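Local coordinates for pirin family protein (Acinetobacter baumannii, PDB 6D0P), which probably acts as a metal-dependent quercetin 2,3-dioxygenase of the pirin family, expected to use iron and found here with bound manganese, at residues H64-F69 and Q127-L132; E70-A75 and V97-A102; R164-E169 and V185-L190; V208-G213 and E244-L249. All coordinates share one frame; numbering follows the deposited sequence. Where two conformers were deposited one is given.

Interaction 1. Residues H64-F69 and Q127-L132. With MN (manganese (II) ion), chain G.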
loop_
_atom_site.group_PDB
_atom_site.type_symbol
_atom_site.label_atom_id
_atom_site.label_comp_id
_atom_site.label_asym_id
_atom_site.label_seq_id
_atom_site.Cartn_x
_atom_site.Cartn_y
_atom_site.Cartn_z
ATOM N N HIS A 64 7.628 13.005 -10.896
ATOM C CA HIS A 64 7.743 11.718 -11.545
ATOM C C HIS A 64 6.353 11.302 -12.040
ATOM O O HIS A 64 5.345 11.709 -11.489
ATOM C CB HIS A 64 8.326 10.652 -10.606
ATOM C CG HIS A 64 7.487 10.396 -9.399
ATOM N ND1 HIS A 64 7.575 11.180 -8.271
ATOM C CD2 HIS A 64 6.559 9.446 -9.132
ATOM C CE1 HIS A 64 6.729 10.732 -7.361
ATOM N NE2 HIS A 64 6.088 9.672 -7.868
ATOM N N PRO A 65 6.314 10.491 -13.083
ATOM C CA PRO A 65 5.059 10.055 -13.629
ATOM C C PRO A 65 4.583 8.686 -13.135
ATOM O O PRO A 65 5.382 7.890 -12.613
ATOM C CB PRO A 65 5.348 9.964 -15.132
ATOM C CG PRO A 65 6.777 9.515 -15.181
ATOM C CD PRO A 65 7.418 10.222 -14.010
ATOM N N HIS A 66 3.285 8.450 -13.315
ATOM C CA HIS A 66 2.668 7.139 -13.112
ATOM C C HIS A 66 1.588 6.953 -14.170
ATOM O O HIS A 66 0.896 7.933 -14.538
ATOM C CB HIS A 66 1.998 6.975 -11.735
ATOM C CG HIS A 66 2.905 7.066 -10.560
ATOM N ND1 HIS A 66 3.890 6.122 -10.326
ATOM C CD2 HIS A 66 2.927 7.924 -9.513
ATOM C CE1 HIS A 66 4.521 6.433 -9.197
ATOM N NE2 HIS A 66 3.928 7.523 -8.666
ATOM N N ARG A 67 1.426 5.717 -14.647
ATOM C CA ARG A 67 0.322 5.410 -15.517
ATOM C C ARG A 67 -0.059 3.944 -15.329
ATOM O O ARG A 67 0.830 3.080 -15.240
ATOM C CB ARG A 67 0.666 5.672 -16.989
ATOM C CG ARG A 67 -0.377 5.149 -17.976
ATOM C CD ARG A 67 -0.025 5.377 -19.445
ATOM N NE ARG A 67 -0.173 6.780 -19.826
ATOM C CZ ARG A 67 0.071 7.257 -21.043
ATOM N NH1 ARG A 67 0.547 6.454 -21.993
ATOM N NH2 ARG A 67 -0.173 8.529 -21.307
ATOM N N GLY A 68 -1.374 3.691 -15.270
ATOM C CA GLY A 68 -1.907 2.337 -15.333
ATOM C C GLY A 68 -2.322 1.694 -14.017
ATOM O O GLY A 68 -2.851 0.576 -14.039
ATOM N N PHE A 69 -2.113 2.343 -12.897
ATOM C CA PHE A 69 -2.390 1.698 -11.627
ATOM C C PHE A 69 -2.692 2.763 -10.578
ATOM O O PHE A 69 -2.850 3.959 -10.908
ATOM C CB PHE A 69 -1.203 0.797 -11.248
ATOM C CG PHE A 69 0.083 1.548 -11.098
ATOM C CD1 PHE A 69 0.842 1.880 -12.207
ATOM C CD2 PHE A 69 0.532 1.927 -9.850
ATOM C CE1 PHE A 69 2.029 2.580 -12.066
ATOM C CE2 PHE A 69 1.720 2.633 -9.715
ATOM C CZ PHE A 69 2.455 2.965 -10.819
ATOM N N GLN A 127 3.605 2.740 1.272
ATOM C CA GLN A 127 3.075 3.003 -0.069
ATOM C C GLN A 127 2.828 1.652 -0.754
ATOM O O GLN A 127 3.728 0.794 -0.850
ATOM C CB GLN A 127 3.928 3.933 -0.943
ATOM C CG GLN A 127 3.245 4.192 -2.301
ATOM C CD GLN A 127 3.785 5.356 -3.104
ATOM O OE1 GLN A 127 4.405 5.165 -4.162
ATOM N NE2 GLN A 127 3.565 6.574 -2.600
ATOM N N LEU A 128 1.580 1.463 -1.167
ATOM C CA LEU A 128 1.111 0.267 -1.820
ATOM C C LEU A 128 0.648 0.607 -3.240
ATOM O O LEU A 128 -0.144 1.549 -3.435
ATOM C CB LEU A 128 -0.062 -0.279 -0.996
ATOM C CG LEU A 128 -0.859 -1.427 -1.617
ATOM C CD1 LEU A 128 -0.059 -2.709 -1.577
ATOM C CD2 LEU A 128 -2.171 -1.641 -0.880
ATOM N N TRP A 129 1.128 -0.120 -4.227
ATOM C CA TRP A 129 0.641 0.030 -5.578
ATOM C C TRP A 129 -0.390 -1.077 -5.834
ATOM O O TRP A 129 -0.106 -2.240 -5.545
ATOM C CB TRP A 129 1.773 -0.082 -6.577
ATOM C CG TRP A 129 2.780 1.022 -6.556
ATOM C CD1 TRP A 129 2.948 2.013 -5.626
ATOM C CD2 TRP A 129 3.847 1.173 -7.503
ATOM N NE1 TRP A 129 4.001 2.809 -5.981
ATOM C CE2 TRP A 129 4.576 2.319 -7.124
ATOM C CE3 TRP A 129 4.204 0.497 -8.675
ATOM C CZ2 TRP A 129 5.673 2.765 -7.858
ATOM C CZ3 TRP A 129 5.280 0.947 -9.409
ATOM C CH2 TRP A 129 6.016 2.054 -8.992
ATOM N N VAL A 130 -1.526 -0.703 -6.378
ATOM C CA VAL A 130 -2.615 -1.605 -6.715
ATOM C C VAL A 130 -2.860 -1.529 -8.221
ATOM O O VAL A 130 -3.053 -0.429 -8.794
ATOM C CB VAL A 130 -3.896 -1.258 -5.947
ATOM C CG1 VAL A 130 -5.023 -2.233 -6.253
ATOM C CG2 VAL A 130 -3.642 -1.190 -4.447
ATOM N N ASN A 131 -2.948 -2.688 -8.846
ATOM C CA ASN A 131 -3.141 -2.749 -10.274
ATOM C C ASN A 131 -4.609 -2.497 -10.623
ATOM O O ASN A 131 -5.498 -2.671 -9.813
ATOM C CB ASN A 131 -2.677 -4.093 -10.846
ATOM C CG ASN A 131 -2.212 -4.011 -12.290
ATOM O OD1 ASN A 131 -2.279 -2.946 -12.921
ATOM N ND2 ASN A 131 -1.686 -5.125 -12.812
ATOM N N LEU A 132 -4.817 -2.038 -11.840
ATOM C CA LEU A 132 -6.152 -1.855 -12.404
ATOM C C LEU A 132 -6.448 -2.915 -13.475
ATOM O O LEU A 132 -5.556 -3.329 -14.236
ATOM C CB LEU A 132 -6.213 -0.461 -13.032
ATOM C CG LEU A 132 -6.198 0.709 -12.045
ATOM C CD1 LEU A 132 -5.959 2.029 -12.757
ATOM C CD2 LEU A 132 -7.488 0.741 -11.258
HETATM MN MN MN G . 4.426 8.704 -6.895
HETATM O O HOH W 1 5.444 6.926 -6.026
HETATM O O HOH W 2 2.612 7.851 -5.461
#
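Gln127 OE1 is gripped beside the metal of this cupin site by Trp129 NE1, which reaches it at 3.0 Å, and by a water that donates to it at 2.8 Å. That water is also a ligand of the manganese, so the oxygen ties segment 127-132 to the ion held by segment 64-69. His64 NE2 and His66 NE2 each bind the manganese at 2.2 Å; His108, Glu110 and a second water complete its shell. The amide of Gln127 is fixed at both ends, because NE2 bonds to Glu110 and Thr73, which makes it a second-shell residue of the metal. The bond from Trp129 lies in the indole plane and so helps to set the turn of that ring. Around it His66, Phe69 and Trp129 form an aromatic cluster. The edge of the His66 imidazole points, offset, at the face of the indole, with planes 78° apart. Phe69 comes over a face of the same indole at a lower tilt, its CE2 lying 3.4 Å from Trp129 CD2 with the planes at 31°. The chi1 of Phe69 (60°) sets CG between the backbone N and the carbonyl carbon and carries the ring to the indole. Gly68 O and Asn131 OD1 share a bond partner in Lys137 NZ. Further along, Phe69 CB lies 3.3 Å from Val130 O, and Leu132 CD1 rests 3.8 Å from Phe69 CA.

Interaction 2. Residues E70-A75 and V97-A102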
loop_
_atom_site.group_PDB
_atom_site.type_symbol
_atom_site.label_atom_id
_atom_site.label_comp_id
_atom_site.label_asym_id
_atom_site.label_seq_id
_atom_site.Cartn_x
_atom_site.Cartn_y
_atom_site.Cartn_z
ATOM N N GLU A 70 -2.828 2.317 -9.334
ATOM C CA GLU A 70 -3.139 3.201 -8.226
ATOM C C GLU A 70 -2.026 3.149 -7.183
ATOM O O GLU A 70 -1.386 2.108 -7.024
ATOM C CB GLU A 70 -4.441 2.785 -7.548
ATOM C CG GLU A 70 -5.581 2.565 -8.507
ATOM C CD GLU A 70 -6.929 2.399 -7.829
ATOM O OE1 GLU A 70 -7.142 1.348 -7.171
ATOM O OE2 GLU A 70 -7.738 3.339 -7.918
ATOM N N THR A 71 -1.785 4.274 -6.497
ATOM C CA THR A 71 -0.833 4.302 -5.382
ATOM C C THR A 71 -1.610 4.665 -4.130
ATOM O O THR A 71 -2.448 5.599 -4.129
ATOM C CB THR A 71 0.373 5.242 -5.592
ATOM O OG1 THR A 71 -0.079 6.599 -5.618
ATOM C CG2 THR A 71 1.121 4.938 -6.871
ATOM N N VAL A 72 -1.378 3.905 -3.077
ATOM C CA VAL A 72 -2.048 4.129 -1.819
ATOM C C VAL A 72 -0.985 4.514 -0.802
ATOM O O VAL A 72 -0.066 3.720 -0.545
ATOM C CB VAL A 72 -2.826 2.892 -1.358
ATOM C CG1 VAL A 72 -3.600 3.175 -0.081
ATOM C CG2 VAL A 72 -3.745 2.366 -2.455
ATOM N N THR A 73 -1.100 5.708 -0.238
ATOM C CA THR A 73 -0.139 6.169 0.752
ATOM C C THR A 73 -0.844 6.226 2.109
ATOM O O THR A 73 -1.894 6.882 2.248
ATOM C CB THR A 73 0.459 7.519 0.336
ATOM O OG1 THR A 73 1.034 7.374 -0.966
ATOM C CG2 THR A 73 1.518 8.020 1.289
ATOM N N ILE A 74 -0.274 5.537 3.080
ATOM C CA ILE A 74 -0.832 5.418 4.415
ATOM C C ILE A 74 0.176 6.028 5.388
ATOM O O ILE A 74 1.268 5.499 5.534
ATOM C CB ILE A 74 -1.100 3.931 4.735
ATOM C CG1 ILE A 74 -1.963 3.242 3.673
ATOM C CG2 ILE A 74 -1.682 3.759 6.140
ATOM C CD1 ILE A 74 -2.039 1.719 3.856
ATOM N N ALA A 75 -0.176 7.139 6.043
ATOM C CA ALA A 75 0.757 7.827 6.949
ATOM C C ALA A 75 0.579 7.285 8.375
ATOM O O ALA A 75 -0.515 7.359 8.912
ATOM C CB ALA A 75 0.517 9.323 6.909
ATOM N N VAL A 97 -5.225 8.551 4.651
ATOM C CA VAL A 97 -4.832 7.756 3.505
ATOM C C VAL A 97 -5.122 8.542 2.210
ATOM O O VAL A 97 -6.118 9.297 2.135
ATOM C CB VAL A 97 -5.591 6.412 3.488
ATOM C CG1 VAL A 97 -5.346 5.650 2.198
ATOM C CG2 VAL A 97 -5.260 5.568 4.705
ATOM N N GLN A 98 -4.234 8.413 1.220
ATOM C CA GLN A 98 -4.496 8.901 -0.136
ATOM C C GLN A 98 -4.530 7.682 -1.067
ATOM O O GLN A 98 -3.534 6.939 -1.159
ATOM C CB GLN A 98 -3.448 9.914 -0.603
ATOM C CG GLN A 98 -3.556 10.281 -2.084
ATOM C CD GLN A 98 -4.907 10.792 -2.537
ATOM O OE1 GLN A 98 -5.516 10.224 -3.448
ATOM N NE2 GLN A 98 -5.367 11.907 -1.962
ATOM N N TRP A 99 -5.697 7.420 -1.648
ATOM C CA TRP A 99 -5.887 6.352 -2.622
ATOM C C TRP A 99 -5.948 7.021 -3.995
ATOM O O TRP A 99 -7.005 7.491 -4.408
ATOM C CB TRP A 99 -7.159 5.550 -2.299
ATOM C CG TRP A 99 -7.250 4.251 -3.037
ATOM C CD1 TRP A 99 -7.470 4.086 -4.374
ATOM C CD2 TRP A 99 -7.158 2.926 -2.480
ATOM N NE1 TRP A 99 -7.492 2.749 -4.690
ATOM C CE2 TRP A 99 -7.318 2.018 -3.549
ATOM C CE3 TRP A 99 -6.953 2.420 -1.192
ATOM C CZ2 TRP A 99 -7.262 0.638 -3.375
ATOM C CZ3 TRP A 99 -6.903 1.055 -1.021
ATOM C CH2 TRP A 99 -7.043 0.179 -2.098
HETATM N N MSE A 100 -4.804 7.144 -4.647
HETATM C CA MSE A 100 -4.718 7.868 -5.908
HETATM C C MSE A 100 -4.716 6.952 -7.089
HETATM O O MSE A 100 -3.885 6.020 -7.187
HETATM C CB MSE A 100 -3.425 8.687 -5.965
HETATM C CG MSE A 100 -3.362 9.495 -7.274
HETATM SE SE MSE A 100 -1.599 10.403 -7.460
HETATM C CE MSE A 100 -0.575 8.832 -7.968
ATOM N N THR A 101 -5.646 7.190 -8.002
ATOM C CA THR A 101 -5.679 6.433 -9.240
ATOM C C THR A 101 -4.874 7.206 -10.291
ATOM O O THR A 101 -5.281 8.305 -10.671
ATOM C CB THR A 101 -7.104 6.241 -9.755
ATOM O OG1 THR A 101 -7.928 5.717 -8.714
ATOM C CG2 THR A 101 -7.137 5.358 -10.978
ATOM N N ALA A 102 -3.738 6.684 -10.716
ATOM C CA ALA A 102 -2.959 7.337 -11.741
ATOM C C ALA A 102 -3.697 7.227 -13.080
ATOM O O ALA A 102 -3.726 8.192 -13.868
ATOM C CB ALA A 102 -1.582 6.730 -11.830
HETATM O O HOH W 3 -0.836 7.731 -3.014
#
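Two neighbouring antiparallel strands of the N-terminal cupin barrel meet here, 70-75 and 97-101, in regular register. Thr71 with Met100 and Thr73 with Gln98 are the hydrogen-bonded pairs, each closed by two backbone bonds; Thr71 N reaches Met100 O at 2.8 Å. On the face that carries Glu70, Val72 and Trp99, the carboxylate of Glu70 is held by both of its oxygens. OE2 receives Thr101 OG1 at 2.5 Å through its anti lone pair, while Trp99 NE1 comes to OE1 at 2.9 Å from well above the carboxylate plane, with the carboxylate and indole planes 75° apart. Trp99 CG lies anti to the backbone N (chi1 -166°), which lays the indole across Val72: Val72 CG2 sits over its six-membered ring, 3.5 Å from the centroid, a CH-pi contact. On the other face a water joins Thr71 OG1 to Thr73 OG1, which is also bonded by Gln127. There the selenomethionine Met100 bends its CE to 3.3 Å from Thr71 OG1 and touches the metal ligand His108. With a donor on each oxygen, the buried Glu70 carboxylate is compensated by neutral N-H and O-H groups, which probably helps it to remain ionised.

Interaction 3. Residues R164-E169 and V185-L190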
loop_
_atom_site.group_PDB
_atom_site.type_symbol
_atom_site.label_atom_id
_atom_site.label_comp_id
_atom_site.label_asym_id
_atom_site.label_seq_id
_atom_site.Cartn_x
_atom_site.Cartn_y
_atom_site.Cartn_z
ATOM N N ARG A 164 -8.510 -1.407 10.672
ATOM C CA ARG A 164 -9.105 -0.316 9.903
ATOM C C ARG A 164 -9.432 -0.839 8.507
ATOM O O ARG A 164 -8.575 -1.510 7.870
ATOM C CB ARG A 164 -8.134 0.857 9.759
ATOM C CG ARG A 164 -7.646 1.438 11.078
ATOM C CD ARG A 164 -7.103 2.842 10.858
ATOM N NE ARG A 164 -5.982 2.813 9.937
ATOM C CZ ARG A 164 -5.378 3.897 9.462
ATOM N NH1 ARG A 164 -4.320 3.773 8.683
ATOM N NH2 ARG A 164 -5.820 5.089 9.800
ATOM N N VAL A 165 -10.633 -0.538 8.032
ATOM C CA VAL A 165 -11.059 -0.998 6.724
ATOM C C VAL A 165 -10.771 0.111 5.714
ATOM O O VAL A 165 -11.587 1.001 5.474
ATOM C CB VAL A 165 -12.540 -1.417 6.732
ATOM C CG1 VAL A 165 -12.914 -2.134 5.448
ATOM C CG2 VAL A 165 -12.867 -2.296 7.932
ATOM N N ILE A 166 -9.589 0.068 5.140
ATOM C CA ILE A 166 -9.192 1.103 4.198
ATOM C C ILE A 166 -9.963 0.901 2.875
ATOM O O ILE A 166 -10.477 1.855 2.306
ATOM C CB ILE A 166 -7.664 1.127 4.044
ATOM C CG1 ILE A 166 -7.006 1.585 5.351
ATOM C CG2 ILE A 166 -7.244 2.009 2.880
ATOM C CD1 ILE A 166 -5.518 1.397 5.370
ATOM N N ALA A 167 -10.059 -0.340 2.435
ATOM C CA ALA A 167 -10.830 -0.709 1.270
ATOM C C ALA A 167 -11.477 -2.076 1.507
ATOM O O ALA A 167 -10.902 -2.933 2.203
ATOM C CB ALA A 167 -9.951 -0.750 0.035
ATOM N N GLY A 168 -12.603 -2.303 0.853
ATOM C CA GLY A 168 -13.278 -3.576 0.919
ATOM C C GLY A 168 -14.358 -3.604 1.987
ATOM O O GLY A 168 -15.173 -2.691 2.128
ATOM N N GLU A 169 -14.364 -4.670 2.759
ATOM C CA GLU A 169 -15.404 -4.814 3.775
ATOM C C GLU A 169 -14.952 -5.802 4.848
ATOM O O GLU A 169 -14.401 -6.836 4.523
ATOM C CB GLU A 169 -16.687 -5.363 3.147
ATOM C CG GLU A 169 -17.765 -5.681 4.175
ATOM C CD GLU A 169 -19.205 -5.508 3.706
ATOM O OE1 GLU A 169 -19.487 -5.808 2.527
ATOM O OE2 GLU A 169 -20.043 -5.082 4.526
ATOM N N VAL A 185 -8.156 -3.968 1.738
ATOM C CA VAL A 185 -6.940 -3.445 2.321
ATOM C C VAL A 185 -7.312 -3.117 3.757
ATOM O O VAL A 185 -8.135 -2.209 4.004
ATOM C CB VAL A 185 -6.345 -2.222 1.600
ATOM C CG1 VAL A 185 -5.166 -1.646 2.381
ATOM C CG2 VAL A 185 -5.907 -2.551 0.179
ATOM N N TRP A 186 -6.776 -3.917 4.668
ATOM C CA TRP A 186 -7.036 -3.746 6.080
ATOM C C TRP A 186 -5.712 -3.496 6.802
ATOM O O TRP A 186 -4.713 -4.152 6.494
ATOM C CB TRP A 186 -7.712 -4.986 6.684
ATOM C CG TRP A 186 -8.926 -5.483 5.973
ATOM C CD1 TRP A 186 -9.841 -4.753 5.275
ATOM C CD2 TRP A 186 -9.403 -6.842 5.977
ATOM N NE1 TRP A 186 -10.825 -5.577 4.793
ATOM C CE2 TRP A 186 -10.587 -6.863 5.217
ATOM C CE3 TRP A 186 -8.908 -8.044 6.500
ATOM C CZ2 TRP A 186 -11.302 -8.038 4.989
ATOM C CZ3 TRP A 186 -9.611 -9.213 6.271
ATOM C CH2 TRP A 186 -10.796 -9.202 5.531
ATOM N N ASP A 187 -5.669 -2.569 7.749
ATOM C CA ASP A 187 -4.423 -2.415 8.518
ATOM C C ASP A 187 -4.777 -2.414 10.005
ATOM O O ASP A 187 -5.937 -2.289 10.391
ATOM C CB ASP A 187 -3.599 -1.204 8.064
ATOM C CG ASP A 187 -4.015 0.139 8.618
ATOM O OD1 ASP A 187 -5.074 0.201 9.246
ATOM O OD2 ASP A 187 -3.258 1.121 8.418
ATOM N N GLY A 188 -3.797 -2.499 10.858
ATOM C CA GLY A 188 -4.146 -2.422 12.266
ATOM C C GLY A 188 -3.047 -2.924 13.172
ATOM O O GLY A 188 -1.871 -2.998 12.778
ATOM N N LYS A 189 -3.471 -3.206 14.405
ATOM C CA LYS A 189 -2.592 -3.632 15.440
ATOM C C LYS A 189 -3.224 -4.807 16.185
ATOM O O LYS A 189 -4.409 -4.767 16.554
ATOM C CB LYS A 189 -2.327 -2.468 16.403
ATOM C CG LYS A 189 -1.450 -2.794 17.599
ATOM C CD LYS A 189 -1.430 -1.645 18.589
ATOM C CE LYS A 189 -0.630 -1.939 19.834
ATOM N NZ LYS A 189 -0.899 -0.919 20.874
ATOM N N LEU A 190 -2.417 -5.826 16.401
ATOM C CA LEU A 190 -2.814 -6.987 17.193
ATOM C C LEU A 190 -1.958 -6.957 18.457
ATOM O O LEU A 190 -0.720 -6.956 18.369
ATOM C CB LEU A 190 -2.548 -8.278 16.425
ATOM C CG LEU A 190 -3.184 -8.381 15.052
ATOM C CD1 LEU A 190 -2.844 -9.723 14.418
ATOM C CD2 LEU A 190 -4.685 -8.175 15.123
#
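Asp187 has CG between its backbone N and carbonyl carbon (chi1 82°), and Arg164 bends at chi3 (-61°); together these turns bring carboxylate and guanidinium side-on, their planes only 14° apart. The salt bridge is double: Arg164 NE donates to the syn lone pair of Asp187 OD1 at 2.9 Å, and Arg164 NH1 meets Asp187 OD2 at 2.9 Å. Both partners have further bonds, Asp187 OD2 to Tyr76 OH and Arg164 NH2 to Gly95 O. The backbones of the same two residues also bond in both directions. The register then slips by one at a classic beta bulge, where Ile166 and Ala167 both face Val185. Val185 O takes Ala167 N at 3.1 Å and a weak, bent bond from Ile166 N, while Val185 N returns to Ala167 O at 3.0 Å. On the other face Val165 CG1 packs against Trp186 CD1 at 4.0 Å, and Trp186 CZ2 lies 3.4 Å from Glu169 O. Strand 183-190 continues into the sheet beside strand 245-253. Ile166, Ala167 and Val185 press on Trp99 of strand 97-101, and Arg164, Ile166 and Asp187 touch Ile74 of strand 69-75.

Interaction 4. Residues V208-G213 and E244-L249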
loop_
_atom_site.group_PDB
_atom_site.type_symbol
_atom_site.label_atom_id
_atom_site.label_comp_id
_atom_site.label_asym_id
_atom_site.label_seq_id
_atom_site.Cartn_x
_atom_site.Cartn_y
_atom_site.Cartn_z
ATOM N N VAL A 208 -0.438 -11.411 4.006
ATOM C CA VAL A 208 -0.353 -10.938 5.393
ATOM C C VAL A 208 0.983 -10.219 5.529
ATOM O O VAL A 208 2.042 -10.819 5.342
ATOM C CB VAL A 208 -0.476 -12.078 6.412
ATOM C CG1 VAL A 208 -0.315 -11.589 7.848
ATOM C CG2 VAL A 208 -1.789 -12.819 6.209
ATOM N N VAL A 209 0.901 -8.923 5.754
ATOM C CA VAL A 209 2.096 -8.100 5.873
ATOM C C VAL A 209 2.299 -7.755 7.353
ATOM O O VAL A 209 1.396 -7.224 7.991
ATOM C CB VAL A 209 1.997 -6.824 5.025
ATOM C CG1 VAL A 209 3.256 -5.963 5.156
ATOM C CG2 VAL A 209 1.727 -7.152 3.570
ATOM N N VAL A 210 3.462 -8.118 7.875
ATOM C CA VAL A 210 3.830 -7.792 9.217
ATOM C C VAL A 210 4.859 -6.667 9.133
ATOM O O VAL A 210 5.967 -6.879 8.693
ATOM C CB VAL A 210 4.370 -9.018 9.977
ATOM C CG1 VAL A 210 4.768 -8.666 11.407
ATOM C CG2 VAL A 210 3.357 -10.143 9.956
ATOM N N LEU A 211 4.469 -5.466 9.539
ATOM C CA LEU A 211 5.372 -4.337 9.495
ATOM C C LEU A 211 6.347 -4.378 10.671
ATOM O O LEU A 211 7.562 -4.154 10.494
ATOM C CB LEU A 211 4.566 -3.036 9.521
ATOM C CG LEU A 211 3.589 -2.841 8.370
ATOM C CD1 LEU A 211 2.767 -1.578 8.596
ATOM C CD2 LEU A 211 4.298 -2.788 7.027
ATOM N N GLU A 212 5.823 -4.694 11.846
ATOM C CA GLU A 212 6.593 -4.714 13.072
ATOM C C GLU A 212 5.906 -5.678 14.037
ATOM O O GLU A 212 4.692 -5.729 14.068
ATOM C CB GLU A 212 6.629 -3.296 13.653
ATOM C CG GLU A 212 7.537 -3.107 14.842
ATOM C CD GLU A 212 7.354 -1.728 15.473
ATOM O OE1 GLU A 212 7.625 -0.680 14.772
ATOM O OE2 GLU A 212 6.901 -1.681 16.638
ATOM N N GLY A 213 6.693 -6.448 14.778
ATOM C CA GLY A 213 6.150 -7.365 15.767
ATOM C C GLY A 213 6.399 -8.813 15.406
ATOM O O GLY A 213 7.404 -9.147 14.748
ATOM N N GLU A 244 3.805 -10.676 20.115
ATOM C CA GLU A 244 4.256 -9.324 20.468
ATOM C C GLU A 244 3.255 -8.327 19.873
ATOM O O GLU A 244 2.560 -8.668 18.926
ATOM C CB GLU A 244 5.603 -8.967 19.822
ATOM C CG GLU A 244 6.789 -9.832 20.222
ATOM C CD GLU A 244 8.024 -9.514 19.397
ATOM O OE1 GLU A 244 8.042 -8.429 18.759
ATOM O OE2 GLU A 244 8.964 -10.346 19.374
ATOM N N ASP A 245 3.198 -7.101 20.377
ATOM C CA ASP A 245 2.335 -6.086 19.739
ATOM C C ASP A 245 2.757 -5.999 18.266
ATOM O O ASP A 245 3.965 -5.828 17.986
ATOM C CB ASP A 245 2.502 -4.708 20.381
ATOM C CG ASP A 245 1.822 -4.561 21.732
ATOM O OD1 ASP A 245 1.263 -5.561 22.237
ATOM O OD2 ASP A 245 1.858 -3.440 22.262
ATOM N N THR A 246 1.803 -6.125 17.344
ATOM C CA THR A 246 2.132 -6.243 15.926
ATOM C C THR A 246 1.345 -5.238 15.073
ATOM O O THR A 246 0.137 -5.145 15.206
ATOM C CB THR A 246 1.820 -7.677 15.462
ATOM O OG1 THR A 246 2.612 -8.605 16.211
ATOM C CG2 THR A 246 2.034 -7.879 13.982
ATOM N N LYS A 247 2.043 -4.511 14.204
ATOM C CA LYS A 247 1.440 -3.671 13.209
ATOM C C LYS A 247 1.368 -4.497 11.917
ATOM O O LYS A 247 2.408 -5.037 11.460
ATOM C CB LYS A 247 2.247 -2.400 12.906
ATOM C CG LYS A 247 2.539 -1.459 14.067
ATOM C CD LYS A 247 3.675 -0.485 13.698
ATOM C CE LYS A 247 4.301 0.280 14.849
ATOM N NZ LYS A 247 5.468 1.087 14.385
ATOM N N PHE A 248 0.174 -4.613 11.358
ATOM C CA PHE A 248 -0.018 -5.484 10.189
ATOM C C PHE A 248 -0.890 -4.828 9.113
ATOM O O PHE A 248 -1.550 -3.801 9.325
ATOM C CB PHE A 248 -0.726 -6.785 10.611
ATOM C CG PHE A 248 -2.172 -6.591 10.993
ATOM C CD1 PHE A 248 -3.184 -6.633 10.038
ATOM C CD2 PHE A 248 -2.533 -6.342 12.302
ATOM C CE1 PHE A 248 -4.504 -6.382 10.377
ATOM C CE2 PHE A 248 -3.862 -6.130 12.648
ATOM C CZ PHE A 248 -4.851 -6.141 11.690
ATOM N N LEU A 249 -0.822 -5.438 7.939
ATOM C CA LEU A 249 -1.777 -5.203 6.877
ATOM C C LEU A 249 -2.239 -6.556 6.364
ATOM O O LEU A 249 -1.471 -7.556 6.380
ATOM C CB LEU A 249 -1.213 -4.408 5.700
ATOM C CG LEU A 249 -0.900 -2.961 6.011
ATOM C CD1 LEU A 249 0.581 -2.797 6.186
ATOM C CD2 LEU A 249 -1.413 -2.052 4.912
HETATM O O HOH W 4 4.239 -3.170 16.662
#
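A classic beta bulge in the C-terminal cupin domain joins these segments, Leu211 and Glu212 together facing Lys247. Lys247 O receives Leu211 N at 2.8 Å and, weakly, Glu212 N at 3.5 Å, while Lys247 N donates back to Glu212 O at 2.9 Å. Before the bulge the strands pair regularly, with Val209 and Leu249 exchanging two backbone bonds. The charged ends of Glu212 and Lys247 meet beside the bulge. Glu212 extends with CG anti to the backbone N (chi1 -173°), and the outstretched Lys247 crosses to it, placing NZ 2.8 Å from OE1 and about 50° out of the carboxylate plane. Lys247 NZ also forms a salt bridge with Glu124 of strand 121-131, tying the bulge to the N-terminal half. The other oxygen, Glu212 OE2, accepts a water at 3.1 Å that also donates to Asp245 O, lacing the corner at its solvent side. Inward, Leu211 CD1 and Leu249 CD1 press together at 3.5 Å, tighter than usual for two methyls, beside Tyr76. Elsewhere Val210 CG1 packs on Thr246 CG2 at 3.8 Å. Thr246 OG1 donates to Glu244 O and is also bonded to Ala214 N, pinning the start of its strand to the chain just past Gly213. That glycine, with its positive phi of 114°, carries the chain round. The chain turns a corner at 211-213, taking strand 205-210 into 214-217 of another sheet; antiparallel strands passing between two sheets in this way build the cupin beta-barrel.

Interactions 1 and 2 are both buried contacts of the N-terminal cupin barrel and share a sheet: strand 69-75 is flanked by 121-131 and 97-101, so metal ligation and aromatic packing in the first border the regular ladder of the second, where Thr71 touches Trp129. Interactions 3 and 4 share the C-terminal sheet, strands 183-190 and 245-253 being neighbours, and both carry a classic bulge and a salt bridge; that of 4 lies nearer the surface. Interaction 3 sits at the junction of the halves, as Trp99 and Ile74 of interaction 2 pack on Val185, Ala167 and Ile166. Interaction 4 meets this core more lightly, through Ile74 and Leu249, and does not touch interaction 1.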